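Local coordinates for colicin B (PDB 1RH1), which kills Escherichia coli and closely related bacteria by forming a channel that depolarises the cytoplasmic membrane and dissipates cellular energy, at residues S118-L128 / T179-M190; V143-I153 / N164-T172. All blocks are in the same frame, centred on the assembly; numbering follows the deposited sequence.

Contacts 1 and 2 lie in the same lobe of colicin B, both within its colicin-like bacteriocin tRNase region, with centres about 13 Å apart. Along the chain, 143-153 and 164-172 both fall between 118-128 and 179-190. The two contacts share a sheet, because strand 169-176 of contact 2 is followed directly by strand 179-186 of contact 1 and pairs with it antiparallel. Probable hydrogen bonds from Ile185 N to Arg170 O and from Ala183 N to Thr172 O, both 2.9 Å, mark this seam. Met182 CE also packs 3.2 Å from Thr172 O. Asp17 of the TonB box touches Pro120 and Met190 in contact 1 and forms a salt bridge with Arg170 of 164-172.

Contact 1: residues S118-L128 / T179-M190; sequences SRPAAVSFARL and TQYMAIIGGIPM
A classic beta bulge interrupts the antiparallel ladder between 118-128 and 179-190: Phe125 and Ala126 sit together opposite the single residue Met182, and the register shifts by one residue. Phe125 N donates to Met182 O at 2.8 Å, in the carbonyl plane, while Ala126 N reaches the same oxygen only weakly. Met182 N returns a bond to Ala126 O (2.7 Å, 167° at the hydrogen). Towards Gly186 the alternating pairing continues, with Ala121 N to Gly186 O at 2.6 Å; Ile184 N approaches Val123 O (3.0 Å) from above the carbonyl plane, and the bond from Val123 N to Ile184 O is weak.

The bulge residue's ring turns back over the partner strand. With CG between its backbone N and carbonyl carbon (chi1 64°), Phe125 lays one face over Met182 CB, offset toward the rim, and brings its edge to Ile184 N. Beyond the bulge, the aliphatic part of Arg127 crosses the Tyr181 ring obliquely, CG lying 3.6 Å from CE2, while its guanidinium makes a salt bridge with Glu250. Leu128 CD1 meets Met182 CG at 3.8 Å. At the far end Ile188 CD1 packs 3.4 Å from Pro120 CD.

Strand 121-128 also pairs with strands 247-248 and 252-256, so it is interior to its sheet. Helix 99-110 covers the face carrying Ala121, Val123 and Ile184, whereas Ile185 packs against strand 169-176.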
loop_
_atom_site.group_PDB
_atom_site.type_symbol
_atom_site.label_atom_id
_atom_site.label_comp_id
_atom_site.label_asym_id
_atom_site.label_seq_id
_atom_site.Cartn_x
_atom_site.Cartn_y
_atom_site.Cartn_z
ATOM N N SER A 118 7.193 3.090 -0.053
ATOM C CA SER A 118 6.571 1.782 0.097
ATOM C C SER A 118 5.801 1.386 -1.148
ATOM O O SER A 118 4.893 0.548 -1.113
ATOM C CB SER A 118 5.624 1.741 1.298
ATOM O OG SER A 118 4.335 2.232 0.961
ATOM N N ARG A 119 6.192 2.033 -2.245
ATOM C CA ARG A 119 5.559 1.825 -3.511
ATOM C C ARG A 119 6.626 1.838 -4.570
ATOM O O ARG A 119 7.521 2.691 -4.523
ATOM C CB ARG A 119 4.569 2.925 -3.781
ATOM C CG ARG A 119 3.203 2.526 -3.266
ATOM C CD ARG A 119 2.081 3.415 -3.794
ATOM N NE ARG A 119 2.163 3.489 -5.239
ATOM C CZ ARG A 119 1.540 2.655 -6.061
ATOM N NH1 ARG A 119 0.750 1.662 -5.646
ATOM N NH2 ARG A 119 1.811 2.808 -7.342
ATOM N N PRO A 120 6.543 0.931 -5.559
ATOM C CA PRO A 120 7.588 0.695 -6.526
ATOM C C PRO A 120 7.870 1.942 -7.357
ATOM O O PRO A 120 7.147 2.932 -7.246
ATOM C CB PRO A 120 7.059 -0.477 -7.285
ATOM C CG PRO A 120 5.613 -0.176 -7.384
ATOM C CD PRO A 120 5.331 0.252 -5.977
ATOM N N ALA A 121 8.961 1.962 -8.114
ATOM C CA ALA A 121 9.297 3.098 -8.946
ATOM C C ALA A 121 9.292 2.604 -10.383
ATOM O O ALA A 121 9.579 1.430 -10.642
ATOM C CB ALA A 121 10.666 3.611 -8.596
ATOM N N ALA A 122 8.989 3.470 -11.351
ATOM C CA ALA A 122 8.862 3.009 -12.709
ATOM C C ALA A 122 9.495 3.919 -13.715
ATOM O O ALA A 122 9.525 5.124 -13.517
ATOM C CB ALA A 122 7.401 2.878 -13.068
ATOM N N VAL A 123 10.023 3.324 -14.781
ATOM C CA VAL A 123 10.504 4.061 -15.923
ATOM C C VAL A 123 10.033 3.380 -17.223
ATOM O O VAL A 123 10.292 2.205 -17.448
ATOM C CB VAL A 123 12.051 4.143 -15.874
ATOM C CG1 VAL A 123 12.513 4.989 -17.059
ATOM C CG2 VAL A 123 12.574 4.848 -14.616
ATOM N N SER A 124 9.333 4.058 -18.138
ATOM C CA SER A 124 8.853 3.468 -19.388
ATOM C C SER A 124 9.901 3.059 -20.419
ATOM O O SER A 124 10.890 3.768 -20.560
ATOM C CB SER A 124 7.891 4.440 -20.078
ATOM O OG SER A 124 8.541 5.661 -20.407
ATOM N N PHE A 125 9.698 1.949 -21.150
ATOM C CA PHE A 125 10.580 1.587 -22.239
ATOM C C PHE A 125 9.876 1.509 -23.621
ATOM O O PHE A 125 10.502 1.509 -24.690
ATOM C CB PHE A 125 11.286 0.273 -21.842
ATOM C CG PHE A 125 10.491 -1.001 -21.637
ATOM C CD1 PHE A 125 10.225 -1.838 -22.720
ATOM C CD2 PHE A 125 10.019 -1.334 -20.373
ATOM C CE1 PHE A 125 9.483 -2.993 -22.535
ATOM C CE2 PHE A 125 9.279 -2.489 -20.203
ATOM C CZ PHE A 125 9.011 -3.311 -21.283
ATOM N N ALA A 126 8.530 1.506 -23.636
ATOM C CA ALA A 126 7.711 1.563 -24.852
ATOM C C ALA A 126 6.367 2.164 -24.522
ATOM O O ALA A 126 5.814 1.906 -23.453
ATOM C CB ALA A 126 7.399 0.220 -25.429
ATOM N N ARG A 127 5.895 2.989 -25.471
ATOM C CA ARG A 127 4.623 3.724 -25.450
ATOM C C ARG A 127 3.628 3.069 -26.388
ATOM O O ARG A 127 3.956 2.764 -27.528
ATOM C CB ARG A 127 4.823 5.164 -25.910
ATOM C CG ARG A 127 3.587 6.060 -25.825
ATOM C CD ARG A 127 3.872 7.495 -26.235
ATOM N NE ARG A 127 4.385 7.536 -27.596
ATOM C CZ ARG A 127 3.614 7.818 -28.656
ATOM N NH1 ARG A 127 2.316 8.097 -28.516
ATOM N NH2 ARG A 127 4.121 7.742 -29.892
ATOM N N LEU A 128 2.406 2.861 -25.912
ATOM C CA LEU A 128 1.358 2.205 -26.672
ATOM C C LEU A 128 0.179 3.014 -27.251
ATOM O O LEU A 128 -0.594 3.717 -26.576
ATOM C CB LEU A 128 0.825 1.087 -25.790
ATOM C CG LEU A 128 1.467 -0.282 -25.816
ATOM C CD1 LEU A 128 2.972 -0.270 -25.680
ATOM C CD2 LEU A 128 0.843 -1.016 -24.689
ATOM N N THR A 179 -2.854 7.652 -21.449
ATOM C CA THR A 179 -2.185 6.849 -22.471
ATOM C C THR A 179 -1.379 5.737 -21.778
ATOM O O THR A 179 -0.642 6.016 -20.825
ATOM C CB THR A 179 -1.256 7.748 -23.387
ATOM O OG1 THR A 179 0.074 7.226 -23.320
ATOM C CG2 THR A 179 -1.244 9.214 -22.996
ATOM N N GLN A 180 -1.522 4.473 -22.231
ATOM C CA GLN A 180 -0.856 3.330 -21.608
ATOM C C GLN A 180 0.578 3.141 -22.085
ATOM O O GLN A 180 0.881 3.139 -23.277
ATOM C CB GLN A 180 -1.673 2.058 -21.884
ATOM C CG GLN A 180 -1.131 0.687 -21.490
ATOM C CD GLN A 180 -1.941 -0.430 -22.119
ATOM O OE1 GLN A 180 -2.676 -1.129 -21.452
ATOM N NE2 GLN A 180 -1.898 -0.667 -23.411
ATOM N N TYR A 181 1.461 3.000 -21.096
ATOM C CA TYR A 181 2.886 2.777 -21.288
ATOM C C TYR A 181 3.337 1.371 -20.910
ATOM O O TYR A 181 2.586 0.663 -20.249
ATOM C CB TYR A 181 3.626 3.767 -20.444
ATOM C CG TYR A 181 3.560 5.137 -21.059
ATOM C CD1 TYR A 181 2.471 5.975 -20.846
ATOM C CD2 TYR A 181 4.626 5.547 -21.855
ATOM C CE1 TYR A 181 2.449 7.231 -21.437
ATOM C CE2 TYR A 181 4.606 6.807 -22.443
ATOM C CZ TYR A 181 3.516 7.631 -22.226
ATOM O OH TYR A 181 3.505 8.867 -22.823
ATOM N N MET A 182 4.509 0.900 -21.342
ATOM C CA MET A 182 5.071 -0.323 -20.790
ATOM C C MET A 182 6.363 0.071 -20.100
ATOM O O MET A 182 7.207 0.735 -20.702
ATOM C CB MET A 182 5.321 -1.331 -21.889
ATOM C CG MET A 182 3.985 -1.877 -22.364
ATOM S SD MET A 182 3.952 -3.671 -22.400
ATOM C CE MET A 182 4.289 -3.956 -20.693
ATOM N N ALA A 183 6.491 -0.308 -18.824
ATOM C CA ALA A 183 7.568 0.132 -17.959
ATOM C C ALA A 183 8.295 -0.928 -17.184
ATOM O O ALA A 183 7.836 -2.059 -17.112
ATOM C CB ALA A 183 7.060 1.070 -16.920
ATOM N N ILE A 184 9.429 -0.570 -16.566
ATOM C CA ILE A 184 10.143 -1.469 -15.676
ATOM C C ILE A 184 9.981 -0.973 -14.259
ATOM O O ILE A 184 10.416 0.116 -13.915
ATOM C CB ILE A 184 11.639 -1.548 -16.065
ATOM C CG1 ILE A 184 12.346 -2.384 -15.029
ATOM C CG2 ILE A 184 12.258 -0.174 -16.204
ATOM C CD1 ILE A 184 13.840 -2.470 -15.289
ATOM N N ILE A 185 9.330 -1.738 -13.405
ATOM C CA ILE A 185 9.196 -1.296 -12.043
ATOM C C ILE A 185 10.224 -1.931 -11.146
ATOM O O ILE A 185 10.863 -2.919 -11.466
ATOM C CB ILE A 185 7.774 -1.590 -11.540
ATOM C CG1 ILE A 185 7.299 -2.994 -11.767
ATOM C CG2 ILE A 185 6.879 -0.669 -12.318
ATOM C CD1 ILE A 185 5.880 -3.289 -11.249
ATOM N N GLY A 186 10.437 -1.327 -10.002
ATOM C CA GLY A 186 11.394 -1.826 -9.037
ATOM C C GLY A 186 11.414 -0.950 -7.806
ATOM O O GLY A 186 10.589 -0.053 -7.680
ATOM N N GLY A 187 12.321 -1.226 -6.875
ATOM C CA GLY A 187 12.474 -0.338 -5.737
ATOM C C GLY A 187 11.969 -0.843 -4.403
ATOM O O GLY A 187 12.575 -0.513 -3.390
ATOM N N ILE A 188 10.823 -1.529 -4.351
ATOM C CA ILE A 188 10.352 -2.161 -3.123
ATOM C C ILE A 188 10.480 -3.678 -3.286
ATOM O O ILE A 188 10.767 -4.215 -4.364
ATOM C CB ILE A 188 8.857 -1.809 -2.785
ATOM C CG1 ILE A 188 7.851 -2.276 -3.827
ATOM C CG2 ILE A 188 8.796 -0.305 -2.616
ATOM C CD1 ILE A 188 6.399 -1.886 -3.507
ATOM N N PRO A 189 10.351 -4.435 -2.208
ATOM C CA PRO A 189 10.255 -5.876 -2.252
ATOM C C PRO A 189 9.095 -6.444 -3.069
ATOM O O PRO A 189 7.953 -6.549 -2.622
ATOM C CB PRO A 189 10.244 -6.205 -0.773
ATOM C CG PRO A 189 11.285 -5.282 -0.240
ATOM C CD PRO A 189 10.731 -4.025 -0.861
ATOM N N MET A 190 9.368 -6.813 -4.305
ATOM C CA MET A 190 8.314 -7.378 -5.122
ATOM C C MET A 190 8.504 -8.874 -5.204
ATOM O O MET A 190 9.562 -9.407 -4.859
ATOM C CB MET A 190 8.356 -6.750 -6.523
ATOM C CG MET A 190 8.119 -5.248 -6.488
ATOM S SD MET A 190 8.204 -4.432 -8.079
ATOM C CE MET A 190 9.904 -4.767 -8.336
#

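Contact 2: residues V143-I153 / N164-T172; sequences VTQQLEQVTDI and NVPVKYRLT
The Tyr169 ring meets Gln149 O obliquely, CD1 coming to 3.9 Å, and its further neighbours are Leu106 and Glu107 of helix 99-110 and Ile184 of strand 179-186. Another flat group, the Gln149 amide, turns back on its own segment: OE1 accepts from Gln146 N and from Gln146 NE2, the latter donor lying well above the carbonyl plane and the acceptor near the plane of the Gln146 amide.

Val150 O takes two bonds across the contact. Lys168 N donates to it at 2.7 Å (161° at the hydrogen) and Tyr169 N at 3.3 Å, so successive amides hold one carbonyl. Alongside, Thr151 OG1 gives its proton to Pro166 O at 2.9 Å, in the carbonyl plane; chi1 of -177° turns OG1 to the carbonyl side of its own residue for this bond. Lys168 has CG 3.2 Å from Val150 O, and its extended chain carries NZ to a long, weak salt bridge with Asp152 OD2 (3.3 Å).

Apolar contacts flank this polar centre. Leu171 CD2 packs on Val143 CG1 (4.0 Å) and on the aliphatic part of Gln145, and Ile153 CD1 lies 4.2 Å from Pro166 CD.

The arrangement is a weakly bonded helical turn at about 147-150, following strand 139-146 and held through the carbonyl of Val150 on the corner at Lys168, where the chain passes from strand 163-167 of the mixed sheet to strand 169-176 of the antiparallel sheet.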
loop_
_atom_site.group_PDB
_atom_site.type_symbol
_atom_site.label_atom_id
_atom_site.label_comp_id
_atom_site.label_asym_id
_atom_site.label_seq_id
_atom_site.Cartn_x
_atom_site.Cartn_y
_atom_site.Cartn_z
ATOM N N VAL A 143 6.751 -9.628 -23.386
ATOM C CA VAL A 143 8.133 -9.194 -23.172
ATOM C C VAL A 143 8.812 -10.274 -22.374
ATOM O O VAL A 143 8.245 -10.877 -21.467
ATOM C CB VAL A 143 8.328 -7.929 -22.318
ATOM C CG1 VAL A 143 9.472 -7.151 -22.933
ATOM C CG2 VAL A 143 7.067 -7.081 -22.228
ATOM N N THR A 144 10.075 -10.478 -22.681
ATOM C CA THR A 144 10.825 -11.546 -22.069
ATOM C C THR A 144 12.088 -11.041 -21.420
ATOM O O THR A 144 12.637 -10.011 -21.809
ATOM C CB THR A 144 10.989 -12.540 -23.239
ATOM O OG1 THR A 144 9.974 -13.471 -22.898
ATOM C CG2 THR A 144 12.312 -13.231 -23.474
ATOM N N GLN A 145 12.495 -11.739 -20.362
ATOM C CA GLN A 145 13.743 -11.482 -19.654
ATOM C C GLN A 145 14.369 -12.753 -19.090
ATOM O O GLN A 145 13.679 -13.589 -18.503
ATOM C CB GLN A 145 13.555 -10.578 -18.468
ATOM C CG GLN A 145 13.221 -9.130 -18.660
ATOM C CD GLN A 145 14.411 -8.273 -19.002
ATOM O OE1 GLN A 145 14.866 -8.265 -20.136
ATOM N NE2 GLN A 145 14.922 -7.521 -18.035
ATOM N N GLN A 146 15.687 -12.918 -19.220
ATOM C CA GLN A 146 16.407 -14.007 -18.565
ATOM C C GLN A 146 16.248 -13.955 -17.033
ATOM O O GLN A 146 16.087 -12.852 -16.497
ATOM C CB GLN A 146 17.868 -13.902 -18.934
ATOM C CG GLN A 146 18.156 -14.233 -20.385
ATOM C CD GLN A 146 19.522 -13.730 -20.824
ATOM O OE1 GLN A 146 20.380 -14.463 -21.323
ATOM N NE2 GLN A 146 19.730 -12.422 -20.656
ATOM N N LEU A 147 16.299 -15.092 -16.300
ATOM C CA LEU A 147 16.028 -15.114 -14.863
ATOM C C LEU A 147 16.798 -14.089 -14.050
ATOM O O LEU A 147 16.244 -13.284 -13.292
ATOM C CB LEU A 147 16.343 -16.463 -14.244
ATOM C CG LEU A 147 15.948 -16.573 -12.767
ATOM C CD1 LEU A 147 14.459 -16.767 -12.666
ATOM C CD2 LEU A 147 16.639 -17.730 -12.105
ATOM N N GLU A 148 18.105 -14.123 -14.298
ATOM C CA GLU A 148 19.028 -13.250 -13.627
ATOM C C GLU A 148 18.778 -11.795 -13.892
ATOM O O GLU A 148 19.075 -11.041 -12.982
ATOM C CB GLU A 148 20.468 -13.592 -14.012
ATOM C CG GLU A 148 20.825 -13.858 -15.476
ATOM C CD GLU A 148 20.560 -15.270 -16.035
ATOM O OE1 GLU A 148 20.773 -15.461 -17.241
ATOM O OE2 GLU A 148 20.160 -16.180 -15.289
ATOM N N GLN A 149 18.223 -11.342 -15.024
ATOM C CA GLN A 149 17.940 -9.923 -15.208
ATOM C C GLN A 149 16.806 -9.407 -14.338
ATOM O O GLN A 149 16.724 -8.192 -14.159
ATOM C CB GLN A 149 17.550 -9.587 -16.631
ATOM C CG GLN A 149 18.627 -9.779 -17.671
ATOM C CD GLN A 149 18.123 -9.586 -19.102
ATOM O OE1 GLN A 149 17.501 -10.453 -19.725
ATOM N NE2 GLN A 149 18.422 -8.408 -19.651
ATOM N N VAL A 150 15.910 -10.250 -13.791
ATOM C CA VAL A 150 14.825 -9.757 -12.930
ATOM C C VAL A 150 14.971 -10.184 -11.490
ATOM O O VAL A 150 14.229 -9.684 -10.646
ATOM C CB VAL A 150 13.424 -10.229 -13.374
ATOM C CG1 VAL A 150 13.273 -9.826 -14.803
ATOM C CG2 VAL A 150 13.220 -11.721 -13.286
ATOM N N THR A 151 15.890 -11.115 -11.198
ATOM C CA THR A 151 16.104 -11.598 -9.847
ATOM C C THR A 151 17.469 -12.242 -9.638
ATOM O O THR A 151 18.044 -12.803 -10.576
ATOM C CB THR A 151 14.955 -12.573 -9.536
ATOM O OG1 THR A 151 15.119 -12.987 -8.194
ATOM C CG2 THR A 151 14.917 -13.756 -10.471
ATOM N N ASP A 152 17.980 -12.115 -8.386
ATOM C CA ASP A 152 19.256 -12.709 -7.922
ATOM C C ASP A 152 19.278 -14.122 -7.321
ATOM O O ASP A 152 20.337 -14.626 -6.914
ATOM C CB ASP A 152 19.925 -11.804 -6.892
ATOM C CG ASP A 152 20.651 -10.625 -7.512
ATOM O OD1 ASP A 152 20.903 -9.666 -6.780
ATOM O OD2 ASP A 152 20.970 -10.664 -8.710
ATOM N N ILE A 153 18.081 -14.746 -7.258
ATOM C CA ILE A 153 17.849 -16.108 -6.797
ATOM C C ILE A 153 18.282 -17.014 -7.933
ATOM O O ILE A 153 17.928 -16.819 -9.104
ATOM C CB ILE A 153 16.340 -16.277 -6.452
ATOM C CG1 ILE A 153 16.109 -15.496 -5.158
ATOM C CG2 ILE A 153 15.917 -17.742 -6.407
ATOM C CD1 ILE A 153 15.064 -16.050 -4.191
ATOM N N ASN A 164 5.412 -17.955 -5.228
ATOM C CA ASN A 164 6.008 -16.707 -5.653
ATOM C C ASN A 164 7.477 -16.634 -5.306
ATOM O O ASN A 164 7.890 -16.991 -4.202
ATOM C CB ASN A 164 5.286 -15.545 -5.008
ATOM C CG ASN A 164 3.819 -15.377 -5.403
ATOM O OD1 ASN A 164 3.047 -14.771 -4.664
ATOM N ND2 ASN A 164 3.322 -15.866 -6.531
ATOM N N VAL A 165 8.276 -16.225 -6.283
ATOM C CA VAL A 165 9.691 -16.019 -6.070
ATOM C C VAL A 165 9.982 -14.528 -5.879
ATOM O O VAL A 165 9.444 -13.672 -6.576
ATOM C CB VAL A 165 10.440 -16.632 -7.278
ATOM C CG1 VAL A 165 10.050 -15.999 -8.594
ATOM C CG2 VAL A 165 11.926 -16.425 -7.071
ATOM N N PRO A 166 10.800 -14.154 -4.901
ATOM C CA PRO A 166 11.308 -12.801 -4.725
ATOM C C PRO A 166 11.917 -12.209 -5.968
ATOM O O PRO A 166 12.780 -12.862 -6.527
ATOM C CB PRO A 166 12.268 -12.971 -3.615
ATOM C CG PRO A 166 11.561 -13.962 -2.740
ATOM C CD PRO A 166 11.079 -14.976 -3.730
ATOM N N VAL A 167 11.491 -11.051 -6.480
ATOM C CA VAL A 167 12.113 -10.438 -7.666
ATOM C C VAL A 167 12.663 -9.035 -7.408
ATOM O O VAL A 167 12.269 -8.397 -6.414
ATOM C CB VAL A 167 11.123 -10.324 -8.879
ATOM C CG1 VAL A 167 10.820 -11.690 -9.442
ATOM C CG2 VAL A 167 9.823 -9.689 -8.450
ATOM N N LYS A 168 13.574 -8.533 -8.262
ATOM C CA LYS A 168 14.069 -7.165 -8.084
ATOM C C LYS A 168 13.607 -6.117 -9.080
ATOM O O LYS A 168 13.680 -4.918 -8.813
ATOM C CB LYS A 168 15.594 -7.083 -8.092
ATOM C CG LYS A 168 16.321 -7.723 -9.226
ATOM C CD LYS A 168 17.797 -7.447 -9.111
ATOM C CE LYS A 168 18.437 -8.374 -10.129
ATOM N NZ LYS A 168 19.819 -8.009 -10.327
ATOM N N TYR A 169 13.171 -6.593 -10.241
ATOM C CA TYR A 169 12.691 -5.819 -11.359
ATOM C C TYR A 169 11.518 -6.596 -11.880
ATOM O O TYR A 169 11.439 -7.814 -11.741
ATOM C CB TYR A 169 13.752 -5.699 -12.475
ATOM C CG TYR A 169 14.841 -4.720 -12.067
ATOM C CD1 TYR A 169 16.135 -5.153 -11.819
ATOM C CD2 TYR A 169 14.522 -3.377 -11.844
ATOM C CE1 TYR A 169 17.095 -4.247 -11.336
ATOM C CE2 TYR A 169 15.468 -2.468 -11.361
ATOM C CZ TYR A 169 16.760 -2.906 -11.101
ATOM O OH TYR A 169 17.689 -2.018 -10.574
ATOM N N ARG A 170 10.569 -5.858 -12.438
ATOM C CA ARG A 170 9.413 -6.417 -13.093
ATOM C C ARG A 170 9.104 -5.610 -14.324
ATOM O O ARG A 170 9.390 -4.422 -14.418
ATOM C CB ARG A 170 8.214 -6.390 -12.186
ATOM C CG ARG A 170 8.235 -7.537 -11.191
ATOM C CD ARG A 170 6.980 -7.604 -10.328
ATOM N NE ARG A 170 5.806 -7.913 -11.121
ATOM C CZ ARG A 170 4.638 -7.276 -11.006
ATOM N NH1 ARG A 170 3.654 -7.652 -11.792
ATOM N NH2 ARG A 170 4.404 -6.283 -10.149
ATOM N N LEU A 171 8.557 -6.274 -15.323
ATOM C CA LEU A 171 8.130 -5.616 -16.535
ATOM C C LEU A 171 6.605 -5.665 -16.627
ATOM O O LEU A 171 6.010 -6.720 -16.803
ATOM C CB LEU A 171 8.821 -6.335 -17.679
ATOM C CG LEU A 171 10.102 -5.781 -18.239
ATOM C CD1 LEU A 171 11.105 -5.460 -17.178
ATOM C CD2 LEU A 171 10.637 -6.802 -19.171
ATOM N N THR A 172 5.919 -4.544 -16.429
ATOM C CA THR A 172 4.458 -4.431 -16.508
ATOM C C THR A 172 4.050 -3.132 -17.181
ATOM O O THR A 172 4.871 -2.554 -17.889
ATOM C CB THR A 172 3.766 -4.437 -15.132
ATOM O OG1 THR A 172 4.410 -3.474 -14.311
ATOM C CG2 THR A 172 3.791 -5.802 -14.501
#